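Local coordinates for ABC-type transport auxiliary lipoprotein component domain-containing protein (Xanthomonas campestris pv. campestris, PDB 2IQI) that is of unknown function but is probably the auxiliary lipoprotein component of an ABC-type transport system, at residues T11-T16 with D154-A159; W30-A35 with A88-I93; I48-T53 with S112-Q117; D100-I105 with K129-S134; A121-L126 with T145-S150. All blocks are in the same frame, centred on the assembly; numbering follows the deposited sequence.

How the contacts relate
All five contacts lie in one chain, and contacts 2 to 5 all reach one mixed sheet. Contact 4 (100-105 with 129-134) and contact 5 (121-126 with 145-150) share strand 121-132, with centres about 25 Å apart. Contact 2 lies beside contact 4, centres about 9 Å apart, because strands 31-34 and 101-110 are neighbours. Contact 3 lies about 10 Å from contact 5, centre to centre, through the pairing of strand 112-113 with strand 121-132. Contact 1 joins strand 11-13 to the start of helix 155-185. Its segments enclose the other four along the chain. Contacts 2 and 4 lie on one side of the chain's centre, and contacts 1, 3 and 5 on the other.

Contact 1: residues T11-T16 with D154-A159; sequences TIYAPT and DTAAVA
The N-terminal strand 11-13 meets the first turn of the long C-terminal helix 155-185 here, and Y13 is the residue that joins them. Its ring reaches across to T155, A156 and A159. At the far end of the ring, Y13 OH and T155 OG1 form a hydrogen bond of 2.6 Å. Either hydroxyl could be the donor. The two side chains cross at about a right angle. T155 OG1 sits between its backbone N and carbonyl carbon (chi1 70°), which leaves it facing the phenol. Y13 CG and CD1 pack on the methyl of A159. This methyl lies over one face, with its CB 4.0 Å from the centroid of the Y13 ring, a CH-pi contact. T155 O lies over the same face, offset toward the rim. A156 CB adds an apolar contact to Y13 CE1 at 4.1 Å. P15 adds a looser touch, its CG 4.4 Å from A159 O. Around the contact, Y13 and P15 also touch W65 of strand 63-65, the parallel partner of strand 11-13. Y13 further pairs with G64 and A66 through its backbone. The hydroxyl bond at one end and the methyl over the face together fix the position of the ring against the start of the helix.

Contact 2: residues W30-A35 with A88-I93; sequences WQLLVA and AAVARI
L32 and V34 meet A89 and A91 through three backbone hydrogen bonds. L32 N donates to A89 O at 2.8 Å, A91 N donates to L32 O at 2.9 Å, and V34 N donates to A91 O at 2.8 Å. The middle bond is the most bent of the three, with an N-H...O angle of 142°. L32 O also takes a CA-H...O contact from V90 CA at 3.2 Å.

The side chains fall on two faces. On one, L32 and V90 run next to each other in the same direction, with L32 CD2 4.1 Å from V90 CG1. The same V90 methyl meets V34 CG2 at 3.8 Å, the two side chains crossing at a slant. V90 CG1 is anti to its backbone N (chi1 -151°), which sets this one branch between L32 and V34. On the other face, Q31 runs along A89, with Q31 CG 3.4 Å from A89 CB. Next to Q31 and A89, a water links W30 O to A88 N.

Helix 69-82 covers the face of L32 and V90: both touch its F81, V34 touches its V78, and R92 turns away to a salt bridge with its D75. Strand 31-34 also pairs with strand 101-110, where the W30 ring meets Y101 edge-to-face while W30 NE1 bonds to Q182. The arrangement is a parallel strand pair in a mixed sheet, with strand 89-91 following helix 69-82, which packs against one face.

Contact 3: residues I48-T53 with S112-Q117; sequences INVRPT and SDYAGQ
Strands 49-51 and 112-113 form a short parallel pair in the mixed sheet, and strand 112-113 runs into a turn at its end. V50 lies opposite S112 and R51 opposite D113. S112 N donates to N49 O at 2.8 Å with an almost straight N-H...O angle of 175°. R51 N donates to S112 O at 2.9 Å. A third bond, Y114 N to R51 O, is weak at 3.3 Å.

V50 and S112 share one face. V50 CG2 is the branch anti to the backbone N, and it reaches past S112 to the edge of the Y114 ring, 3.8 Å from Y114 CE2. R51 O also lies near the ring plane, at its edge. P52 CA comes within 3.8 Å of Y114 CD2.

R51 and D113 share the other face. R51 lays its aliphatic part by the carboxylate, with CD 3.8 Å from D113 OD1. R51 NE stays 4.5 Å from D113 OD1, beyond a salt bridge. The guanidinium and carboxylate planes stand 79° apart. R51 NE makes its salt bridge with E111 instead, and NH1 bonds to P54 O. D113 OD1 accepts from A115 N, met from above the carboxylate plane.

Around the contact, S112 OG bonds to Y60 OH, and S112 also touches V158 of helix 155-185. D113 pairs with A121 of the next strand. The arrangement is a parallel strand pair within a mixed sheet, and one of its strands closes in an Asx turn made by D113.

Contact 4: residues D100-I105 with K129-S134; sequences DYKLAI and KLLHSS
Y101, K102, L103 and A104 pair with H132, L131, L130 and K129 in antiparallel register, as neighbouring strands 101-110 and 121-132 of the mixed sheet. Backbone bonds come first. K102 and L131 bond both ways, as do A104 and K129. K102 N to L131 O and L131 N to K102 O are both 2.9 Å. At the strand end, S133 N donates to D100 O at 2.9 Å.

Apolar contacts follow. Y101 CB touches L130 CD1 at 3.8 Å on the face that turns to helix 155-185. There L103 and L130 both touch T177. On the opposite face, K102 runs alongside L131, with K102 CD 4.0 Å from L131 CD1.

An aromatic contact is the third kind. The Y101 and H132 rings meet obliquely, with planes at 59°. H132 CG is anti to its backbone N (chi1 -171°), which brings the imidazole toward the phenol. The polar ends go to other partners: Y101 OH bonds to D184, and H132 ND1 to D135. The nearest approach between the rings is H132 CD2 to Y101 CE1, at 3.5 Å.

Contact 5: residues A121-L126 with T145-S150; sequences AATIEL and TVARPS
A122 with R148 and I124 with V146 are antiparallel hydrogen-bonded pairs, and A121 with P149, T123 with A147 and E125 with T145 are non-hydrogen-bonded ones. R148 N donates to A122 O at 2.9 Å, and V146 N to I124 O at 2.8 Å. The return bond from A122 N to R148 O is more bent, at 139°. CA-H...O contacts fill the spaces between, such as T123 CA to V146 O at 3.3 Å.

Strands 121-132 and 137-149 follow each other in the chain as a beta hairpin, and this is the end of it away from the turn. On the face of A121, T123 and E125, small groups meet. A121 CB is 4.1 Å from A147 CB. T123 OG1 lies 3.7 Å from A147 CB. E125 CB touches T145 CG2 at 4.1 Å, while its extended chain carries the carboxylate to salt bridges with R108 and R109.

The opposite face carries A122, I124, V146 and R148. A122 touches A161 and F162 of helix 155-185. R148 turns its end away from strand 121-132, and its NH1 bonds to Q168 of that helix.

Contact 1: residues T11-T16 with D154-A159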
# COMPACT_ATOMS: atom_id res chain seq x y z
N THR A 11 11.82 -3.42 -19.51
CA THR A 11 10.40 -3.17 -19.53
C THR A 11 10.00 -2.38 -18.26
O THR A 11 10.45 -2.68 -17.13
CB THR A 11 9.65 -4.47 -19.60
OG1 THR A 11 10.33 -5.35 -20.50
CG2 THR A 11 8.22 -4.26 -20.07
N ILE A 12 9.18 -1.35 -18.45
CA ILE A 12 8.67 -0.61 -17.32
C ILE A 12 7.18 -0.96 -17.04
O ILE A 12 6.29 -0.70 -17.87
CB ILE A 12 8.92 0.91 -17.54
CG1 ILE A 12 10.42 1.19 -17.74
CG2 ILE A 12 8.26 1.79 -16.46
CD1 ILE A 12 11.35 0.75 -16.58
N TYR A 13 6.91 -1.54 -15.87
CA TYR A 13 5.54 -1.79 -15.41
C TYR A 13 4.89 -0.61 -14.68
O TYR A 13 5.53 0.08 -13.89
CB TYR A 13 5.48 -3.08 -14.58
CG TYR A 13 5.87 -4.26 -15.42
CD1 TYR A 13 5.01 -4.74 -16.41
CD2 TYR A 13 7.12 -4.84 -15.30
CE1 TYR A 13 5.36 -5.82 -17.22
CE2 TYR A 13 7.51 -5.94 -16.13
CZ TYR A 13 6.60 -6.42 -17.07
OH TYR A 13 6.95 -7.44 -17.90
N ALA A 14 3.62 -0.37 -14.97
CA ALA A 14 2.87 0.65 -14.27
C ALA A 14 1.47 0.16 -14.03
O ALA A 14 0.60 0.22 -14.92
CB ALA A 14 2.84 1.94 -15.05
N PRO A 15 1.24 -0.35 -12.82
CA PRO A 15 -0.10 -0.74 -12.44
C PRO A 15 -1.03 0.45 -12.30
O PRO A 15 -0.61 1.58 -12.06
CB PRO A 15 0.10 -1.44 -11.09
CG PRO A 15 1.52 -1.86 -11.10
CD PRO A 15 2.20 -0.70 -11.78
N THR A 16 -2.31 0.14 -12.46
CA THR A 16 -3.39 1.09 -12.40
C THR A 16 -4.26 0.62 -11.27
O THR A 16 -4.77 -0.51 -11.30
CB THR A 16 -4.17 1.05 -13.69
OG1 THR A 16 -3.28 1.43 -14.72
CG2 THR A 16 -5.34 2.03 -13.66
N ASP A 154 6.40 -15.08 -15.84
CA ASP A 154 6.87 -13.90 -16.59
C ASP A 154 6.59 -12.64 -15.77
O ASP A 154 5.54 -12.52 -15.14
CB ASP A 154 6.23 -13.64 -18.00
CG ASP A 154 5.79 -14.93 -18.79
OD1 ASP A 154 6.37 -16.06 -18.68
OD2 ASP A 154 4.84 -14.75 -19.61
N THR A 155 7.50 -11.68 -15.83
CA THR A 155 7.32 -10.45 -15.09
C THR A 155 5.97 -9.76 -15.37
O THR A 155 5.35 -9.26 -14.43
CB THR A 155 8.54 -9.50 -15.22
OG1 THR A 155 8.60 -8.99 -16.53
CG2 THR A 155 9.84 -10.25 -14.94
N ALA A 156 5.48 -9.78 -16.61
CA ALA A 156 4.10 -9.28 -16.87
C ALA A 156 2.97 -9.92 -16.00
O ALA A 156 2.03 -9.22 -15.59
CB ALA A 156 3.72 -9.37 -18.33
N ALA A 157 3.05 -11.23 -15.75
CA ALA A 157 2.08 -11.87 -14.88
C ALA A 157 2.26 -11.37 -13.43
O ALA A 157 1.29 -11.14 -12.69
CB ALA A 157 2.18 -13.43 -14.98
N VAL A 158 3.52 -11.19 -13.06
CA VAL A 158 3.88 -10.76 -11.72
C VAL A 158 3.35 -9.33 -11.43
O VAL A 158 2.83 -9.05 -10.34
CB VAL A 158 5.41 -10.84 -11.51
CG1 VAL A 158 5.81 -10.20 -10.21
CG2 VAL A 158 5.85 -12.29 -11.54
N ALA A 159 3.49 -8.45 -12.42
CA ALA A 159 3.07 -7.09 -12.30
C ALA A 159 1.55 -7.02 -12.21
O ALA A 159 1.01 -6.20 -11.48
CB ALA A 159 3.56 -6.32 -13.48

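Contact 2: residues W30-A35 with A88-I93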
# COMPACT_ATOMS: atom_id res chain seq x y z
N TRP A 30 -13.04 15.34 9.46
CA TRP A 30 -11.66 15.61 9.87
C TRP A 30 -10.75 15.58 8.61
O TRP A 30 -11.22 15.35 7.47
CB TRP A 30 -11.19 14.68 10.99
CG TRP A 30 -11.61 13.26 10.81
CD1 TRP A 30 -12.74 12.68 11.26
CD2 TRP A 30 -10.90 12.24 10.09
NE1 TRP A 30 -12.79 11.37 10.89
CE2 TRP A 30 -11.68 11.07 10.16
CE3 TRP A 30 -9.69 12.20 9.38
CZ2 TRP A 30 -11.27 9.85 9.57
CZ3 TRP A 30 -9.29 10.99 8.79
CH2 TRP A 30 -10.08 9.83 8.89
N GLN A 31 -9.46 15.87 8.82
CA GLN A 31 -8.57 16.13 7.72
C GLN A 31 -7.39 15.25 7.86
O GLN A 31 -6.90 15.06 8.99
CB GLN A 31 -8.14 17.58 7.71
CG GLN A 31 -9.29 18.54 7.44
CD GLN A 31 -8.84 19.93 6.96
OE1 GLN A 31 -9.63 20.66 6.34
NE2 GLN A 31 -7.56 20.28 7.23
N LEU A 32 -6.93 14.70 6.72
CA LEU A 32 -5.95 13.65 6.71
C LEU A 32 -4.67 14.03 6.00
O LEU A 32 -4.67 14.46 4.83
CB LEU A 32 -6.53 12.35 6.13
CG LEU A 32 -5.67 11.06 6.14
CD1 LEU A 32 -5.27 10.62 7.54
CD2 LEU A 32 -6.37 9.93 5.42
N LEU A 33 -3.58 13.84 6.71
CA LEU A 33 -2.28 13.98 6.10
C LEU A 33 -1.72 12.57 5.88
O LEU A 33 -1.56 11.81 6.85
CB LEU A 33 -1.33 14.83 6.98
CG LEU A 33 0.14 14.65 6.54
CD1 LEU A 33 0.36 15.35 5.23
CD2 LEU A 33 1.18 15.10 7.58
N VAL A 34 -1.41 12.22 4.62
CA VAL A 34 -0.80 10.95 4.32
C VAL A 34 0.71 11.18 4.26
O VAL A 34 1.20 11.85 3.36
CB VAL A 34 -1.34 10.36 2.98
CG1 VAL A 34 -0.61 9.06 2.62
CG2 VAL A 34 -2.83 10.15 3.04
N ALA A 35 1.45 10.62 5.21
CA ALA A 35 2.91 10.71 5.18
C ALA A 35 3.59 9.94 4.02
O ALA A 35 2.96 9.11 3.33
CB ALA A 35 3.47 10.26 6.52
N ALA A 88 -13.10 14.99 2.41
CA ALA A 88 -12.88 16.14 1.57
C ALA A 88 -11.45 16.61 1.69
O ALA A 88 -10.98 17.29 0.78
CB ALA A 88 -13.87 17.27 1.90
N ALA A 89 -10.75 16.27 2.77
CA ALA A 89 -9.40 16.81 2.95
C ALA A 89 -8.30 15.76 3.16
O ALA A 89 -8.10 15.28 4.27
CB ALA A 89 -9.38 17.88 4.07
N VAL A 90 -7.59 15.43 2.09
CA VAL A 90 -6.46 14.53 2.17
C VAL A 90 -5.33 15.23 1.52
O VAL A 90 -5.52 15.79 0.46
CB VAL A 90 -6.63 13.27 1.33
CG1 VAL A 90 -5.85 12.12 1.98
CG2 VAL A 90 -8.09 12.93 1.15
N ALA A 91 -4.14 15.15 2.09
CA ALA A 91 -3.02 15.85 1.53
C ALA A 91 -1.71 15.13 1.81
O ALA A 91 -1.66 14.23 2.66
CB ALA A 91 -2.99 17.26 2.08
N ARG A 92 -0.66 15.53 1.09
CA ARG A 92 0.66 14.96 1.25
C ARG A 92 1.48 15.99 2.00
O ARG A 92 1.04 16.54 2.96
CB ARG A 92 1.29 14.64 -0.10
CG ARG A 92 0.37 13.93 -1.11
CD ARG A 92 1.13 13.76 -2.38
NE ARG A 92 0.83 12.54 -3.12
CZ ARG A 92 -0.14 12.44 -4.04
NH1 ARG A 92 -0.93 13.48 -4.31
NH2 ARG A 92 -0.32 11.29 -4.69
N ILE A 93 2.68 16.30 1.55
CA ILE A 93 3.48 17.26 2.30
C ILE A 93 3.92 18.45 1.43
O ILE A 93 3.51 19.60 1.67
CB ILE A 93 4.64 16.54 2.95
CG1 ILE A 93 4.08 15.27 3.64
CG2 ILE A 93 5.32 17.45 3.95
CD1 ILE A 93 5.12 14.20 4.07
O HOH W 1 -13.07 16.08 4.87

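Contact 3: residues I48-T53 with S112-Q117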
# COMPACT_ATOMS: atom_id res chain seq x y z
N ILE A 48 12.23 -4.48 -8.95
CA ILE A 48 11.18 -5.39 -8.54
C ILE A 48 11.80 -6.54 -7.81
O ILE A 48 12.53 -7.33 -8.39
CB ILE A 48 10.36 -5.91 -9.72
CG1 ILE A 48 9.86 -4.74 -10.57
CG2 ILE A 48 9.22 -6.78 -9.19
CD1 ILE A 48 8.96 -5.09 -11.70
N ASN A 49 11.51 -6.63 -6.53
CA ASN A 49 12.02 -7.71 -5.71
C ASN A 49 11.36 -9.06 -5.94
O ASN A 49 10.15 -9.17 -6.24
CB ASN A 49 11.91 -7.34 -4.26
CG ASN A 49 12.62 -6.04 -3.96
OD1 ASN A 49 13.47 -5.61 -4.72
ND2 ASN A 49 12.29 -5.42 -2.82
N VAL A 50 12.18 -10.08 -5.81
CA VAL A 50 11.75 -11.45 -5.94
C VAL A 50 12.52 -12.28 -4.92
O VAL A 50 13.71 -12.10 -4.73
CB VAL A 50 11.91 -11.94 -7.41
CG1 VAL A 50 13.33 -11.71 -7.92
CG2 VAL A 50 11.48 -13.42 -7.59
N ARG A 51 11.81 -13.16 -4.22
CA ARG A 51 12.39 -14.08 -3.25
C ARG A 51 12.28 -15.50 -3.83
O ARG A 51 11.27 -16.18 -3.60
CB ARG A 51 11.62 -13.97 -1.94
CG ARG A 51 12.14 -14.82 -0.78
CD ARG A 51 11.44 -14.53 0.52
NE ARG A 51 11.37 -13.10 0.80
CZ ARG A 51 12.13 -12.45 1.68
NH1 ARG A 51 13.05 -13.09 2.39
NH2 ARG A 51 11.96 -11.16 1.85
N PRO A 52 13.26 -15.94 -4.64
CA PRO A 52 13.11 -17.26 -5.22
C PRO A 52 13.22 -18.40 -4.20
O PRO A 52 12.67 -19.46 -4.44
CB PRO A 52 14.25 -17.33 -6.23
CG PRO A 52 15.27 -16.40 -5.68
CD PRO A 52 14.49 -15.28 -5.12
N THR A 53 13.95 -18.19 -3.10
CA THR A 53 13.92 -19.12 -1.96
C THR A 53 13.87 -18.31 -0.68
O THR A 53 14.31 -17.16 -0.64
CB THR A 53 15.15 -20.11 -1.84
OG1 THR A 53 16.39 -19.40 -2.01
CG2 THR A 53 15.04 -21.29 -2.80
N SER A 112 7.86 -10.28 -5.18
CA SER A 112 7.34 -11.50 -5.78
C SER A 112 7.86 -12.69 -4.98
O SER A 112 9.04 -12.94 -4.95
CB SER A 112 7.82 -11.59 -7.20
OG SER A 112 7.19 -12.66 -7.82
N ASP A 113 6.96 -13.39 -4.29
CA ASP A 113 7.36 -14.41 -3.31
C ASP A 113 6.97 -15.79 -3.79
O ASP A 113 5.79 -16.08 -3.99
CB ASP A 113 6.74 -14.10 -1.96
CG ASP A 113 7.14 -15.09 -0.84
OD1 ASP A 113 8.17 -15.81 -0.94
OD2 ASP A 113 6.39 -15.12 0.18
N TYR A 114 7.98 -16.64 -4.00
CA TYR A 114 7.73 -17.98 -4.53
C TYR A 114 7.15 -18.88 -3.46
O TYR A 114 6.39 -19.78 -3.77
CB TYR A 114 8.98 -18.61 -5.16
CG TYR A 114 9.16 -18.29 -6.61
CD1 TYR A 114 8.73 -19.19 -7.61
CD2 TYR A 114 9.76 -17.10 -7.01
CE1 TYR A 114 8.90 -18.89 -8.97
CE2 TYR A 114 9.95 -16.79 -8.33
CZ TYR A 114 9.52 -17.67 -9.31
OH TYR A 114 9.72 -17.32 -10.63
N ALA A 115 7.52 -18.60 -2.21
CA ALA A 115 7.06 -19.34 -1.02
C ALA A 115 7.09 -20.89 -1.20
O ALA A 115 6.08 -21.59 -0.98
CB ALA A 115 5.67 -18.80 -0.57
N GLY A 116 8.24 -21.43 -1.62
CA GLY A 116 8.30 -22.85 -2.06
C GLY A 116 7.14 -23.37 -2.93
O GLY A 116 6.61 -24.46 -2.73
N GLN A 117 6.72 -22.56 -3.89
CA GLN A 117 5.67 -22.95 -4.81
C GLN A 117 6.27 -22.83 -6.17
O GLN A 117 7.39 -22.38 -6.33
CB GLN A 117 4.47 -22.02 -4.68
CG GLN A 117 3.58 -22.31 -3.49
CD GLN A 117 2.68 -23.49 -3.76
OE1 GLN A 117 3.11 -24.51 -4.32
NE2 GLN A 117 1.41 -23.35 -3.41

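Contact 4: residues D100-I105 with K129-S134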
# COMPACT_ATOMS: atom_id res chain seq x y z
N ASP A 100 -6.03 17.20 11.06
CA ASP A 100 -6.39 16.47 12.30
C ASP A 100 -5.65 15.13 12.52
O ASP A 100 -5.10 14.89 13.59
CB ASP A 100 -7.89 16.21 12.32
CG ASP A 100 -8.71 17.46 12.06
OD1 ASP A 100 -8.92 18.22 13.02
OD2 ASP A 100 -9.18 17.66 10.92
N TYR A 101 -5.63 14.26 11.52
CA TYR A 101 -4.93 12.95 11.64
C TYR A 101 -3.80 12.82 10.65
O TYR A 101 -3.84 13.45 9.59
CB TYR A 101 -5.90 11.78 11.47
CG TYR A 101 -6.93 11.73 12.56
CD1 TYR A 101 -6.65 11.08 13.77
CD2 TYR A 101 -8.17 12.36 12.41
CE1 TYR A 101 -7.61 11.04 14.81
CE2 TYR A 101 -9.13 12.33 13.43
CZ TYR A 101 -8.83 11.67 14.62
OH TYR A 101 -9.75 11.62 15.61
N LYS A 102 -2.82 11.98 10.99
CA LYS A 102 -1.70 11.66 10.11
C LYS A 102 -1.63 10.14 9.91
O LYS A 102 -1.56 9.40 10.89
CB LYS A 102 -0.39 12.20 10.70
CG LYS A 102 0.90 11.75 9.98
CD LYS A 102 2.12 11.70 10.96
CE LYS A 102 3.41 12.22 10.27
NZ LYS A 102 4.67 12.04 11.08
N LEU A 103 -1.66 9.70 8.65
CA LEU A 103 -1.50 8.27 8.28
C LEU A 103 -0.07 7.97 7.91
O LEU A 103 0.40 8.42 6.84
CB LEU A 103 -2.41 7.89 7.12
CG LEU A 103 -2.28 6.48 6.56
CD1 LEU A 103 -2.60 5.42 7.57
CD2 LEU A 103 -3.19 6.35 5.37
N ALA A 104 0.60 7.21 8.77
CA ALA A 104 1.98 6.80 8.51
C ALA A 104 2.15 5.29 8.21
O ALA A 104 1.80 4.43 9.02
CB ALA A 104 2.87 7.21 9.68
N ILE A 105 2.71 4.98 7.04
CA ILE A 105 2.88 3.61 6.59
C ILE A 105 4.35 3.20 6.59
O ILE A 105 5.18 3.90 6.07
CB ILE A 105 2.27 3.42 5.20
CG1 ILE A 105 0.79 3.77 5.20
CG2 ILE A 105 2.35 1.99 4.77
CD1 ILE A 105 0.23 4.00 3.80
N LYS A 129 0.19 3.41 11.07
CA LYS A 129 -0.20 4.03 12.30
C LYS A 129 -1.07 5.19 11.90
O LYS A 129 -0.77 5.88 10.90
CB LYS A 129 1.03 4.58 12.99
CG LYS A 129 1.97 3.54 13.48
CD LYS A 129 3.08 4.19 14.23
CE LYS A 129 3.68 3.16 15.12
NZ LYS A 129 4.29 1.99 14.42
N LEU A 130 -2.14 5.41 12.65
CA LEU A 130 -2.89 6.62 12.57
C LEU A 130 -2.61 7.42 13.84
O LEU A 130 -2.79 6.94 14.95
CB LEU A 130 -4.38 6.30 12.45
CG LEU A 130 -5.26 7.53 12.25
CD1 LEU A 130 -4.93 8.20 10.89
CD2 LEU A 130 -6.71 7.19 12.35
N LEU A 131 -2.12 8.64 13.67
CA LEU A 131 -1.78 9.53 14.77
C LEU A 131 -2.72 10.72 14.79
O LEU A 131 -3.21 11.15 13.74
CB LEU A 131 -0.36 10.05 14.62
CG LEU A 131 0.72 8.99 14.81
CD1 LEU A 131 2.07 9.46 14.30
CD2 LEU A 131 0.82 8.62 16.31
N HIS A 132 -2.99 11.22 15.99
CA HIS A 132 -3.79 12.42 16.17
C HIS A 132 -2.76 13.55 16.22
O HIS A 132 -1.92 13.59 17.13
CB HIS A 132 -4.60 12.31 17.48
CG HIS A 132 -5.62 13.39 17.66
ND1 HIS A 132 -5.56 14.30 18.69
CD2 HIS A 132 -6.71 13.72 16.93
CE1 HIS A 132 -6.58 15.14 18.60
NE2 HIS A 132 -7.29 14.81 17.54
N SER A 133 -2.77 14.44 15.22
CA SER A 133 -1.63 15.38 15.01
C SER A 133 -1.26 16.21 16.24
O SER A 133 -0.08 16.43 16.52
CB SER A 133 -1.85 16.28 13.79
OG SER A 133 -2.34 15.55 12.68
N SER A 134 -2.29 16.66 16.97
CA SER A 134 -2.15 17.38 18.25
C SER A 134 -1.28 16.74 19.31
O SER A 134 -0.29 17.32 19.70
CB SER A 134 -3.51 17.62 18.87
OG SER A 134 -3.98 18.86 18.45

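Contact 5: residues A121-L126 with T145-S150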
# COMPACT_ATOMS: atom_id res chain seq x y z
N ALA A 121 3.83 -15.34 -5.48
CA ALA A 121 2.73 -14.45 -5.09
C ALA A 121 3.26 -13.03 -4.93
O ALA A 121 4.27 -12.81 -4.25
CB ALA A 121 2.08 -14.94 -3.81
N ALA A 122 2.60 -12.06 -5.56
CA ALA A 122 2.92 -10.65 -5.31
C ALA A 122 2.47 -10.33 -3.91
O ALA A 122 1.31 -10.49 -3.59
CB ALA A 122 2.25 -9.76 -6.30
N THR A 123 3.40 -9.88 -3.09
CA THR A 123 3.24 -9.80 -1.68
C THR A 123 3.57 -8.41 -1.15
O THR A 123 4.68 -7.89 -1.35
CB THR A 123 4.15 -10.85 -1.01
OG1 THR A 123 3.72 -12.15 -1.42
CG2 THR A 123 4.10 -10.76 0.53
N ILE A 124 2.61 -7.81 -0.45
CA ILE A 124 2.83 -6.56 0.20
C ILE A 124 2.53 -6.78 1.64
O ILE A 124 1.46 -7.26 1.98
CB ILE A 124 1.97 -5.44 -0.41
CG1 ILE A 124 2.22 -5.31 -1.91
CG2 ILE A 124 2.37 -4.13 0.15
CD1 ILE A 124 1.40 -4.30 -2.58
N GLU A 125 3.49 -6.47 2.49
CA GLU A 125 3.26 -6.40 3.92
C GLU A 125 3.68 -5.04 4.42
O GLU A 125 4.81 -4.59 4.13
CB GLU A 125 3.99 -7.51 4.64
CG GLU A 125 4.11 -7.29 6.15
CD GLU A 125 4.85 -8.43 6.86
OE1 GLU A 125 5.27 -9.41 6.17
OE2 GLU A 125 5.00 -8.35 8.12
N LEU A 126 2.78 -4.39 5.17
CA LEU A 126 3.00 -3.04 5.69
C LEU A 126 2.28 -2.75 7.04
O LEU A 126 1.31 -3.45 7.41
CB LEU A 126 2.66 -1.99 4.64
CG LEU A 126 1.21 -1.96 4.14
CD1 LEU A 126 0.31 -1.18 5.13
CD2 LEU A 126 1.03 -1.47 2.64
N THR A 145 -1.24 -7.61 5.46
CA THR A 145 -0.47 -8.47 4.56
C THR A 145 -1.38 -8.92 3.43
O THR A 145 -2.41 -9.52 3.67
CB THR A 145 0.05 -9.81 5.25
OG1 THR A 145 0.54 -9.54 6.57
CG2 THR A 145 1.16 -10.43 4.45
N VAL A 146 -0.97 -8.71 2.20
CA VAL A 146 -1.72 -9.24 1.10
C VAL A 146 -0.80 -10.03 0.19
O VAL A 146 0.31 -9.57 -0.12
CB VAL A 146 -2.40 -8.12 0.35
CG1 VAL A 146 -2.99 -8.63 -0.96
CG2 VAL A 146 -3.48 -7.51 1.19
N ALA A 147 -1.23 -11.23 -0.22
CA ALA A 147 -0.49 -12.04 -1.22
C ALA A 147 -1.42 -12.51 -2.33
O ALA A 147 -2.46 -13.14 -2.08
CB ALA A 147 0.24 -13.22 -0.56
N ARG A 148 -1.08 -12.20 -3.57
CA ARG A 148 -1.98 -12.62 -4.65
C ARG A 148 -1.21 -13.46 -5.65
O ARG A 148 -0.21 -13.00 -6.19
CB ARG A 148 -2.64 -11.42 -5.33
CG ARG A 148 -3.55 -10.58 -4.39
CD ARG A 148 -4.89 -11.24 -4.05
NE ARG A 148 -5.72 -11.35 -5.26
CZ ARG A 148 -6.66 -10.47 -5.61
NH1 ARG A 148 -6.93 -9.44 -4.82
NH2 ARG A 148 -7.36 -10.64 -6.75
N PRO A 149 -1.67 -14.71 -5.89
CA PRO A 149 -0.90 -15.61 -6.77
C PRO A 149 -0.89 -15.03 -8.16
O PRO A 149 -1.89 -14.46 -8.61
CB PRO A 149 -1.71 -16.91 -6.75
CG PRO A 149 -3.13 -16.43 -6.50
CD PRO A 149 -2.95 -15.31 -5.47
N SER A 150 0.27 -15.13 -8.79
CA SER A 150 0.50 -14.76 -10.15
C SER A 150 0.19 -15.97 -11.01
O SER A 150 0.31 -17.09 -10.55
CB SER A 150 1.97 -14.42 -10.30
OG SER A 150 2.28 -14.28 -11.66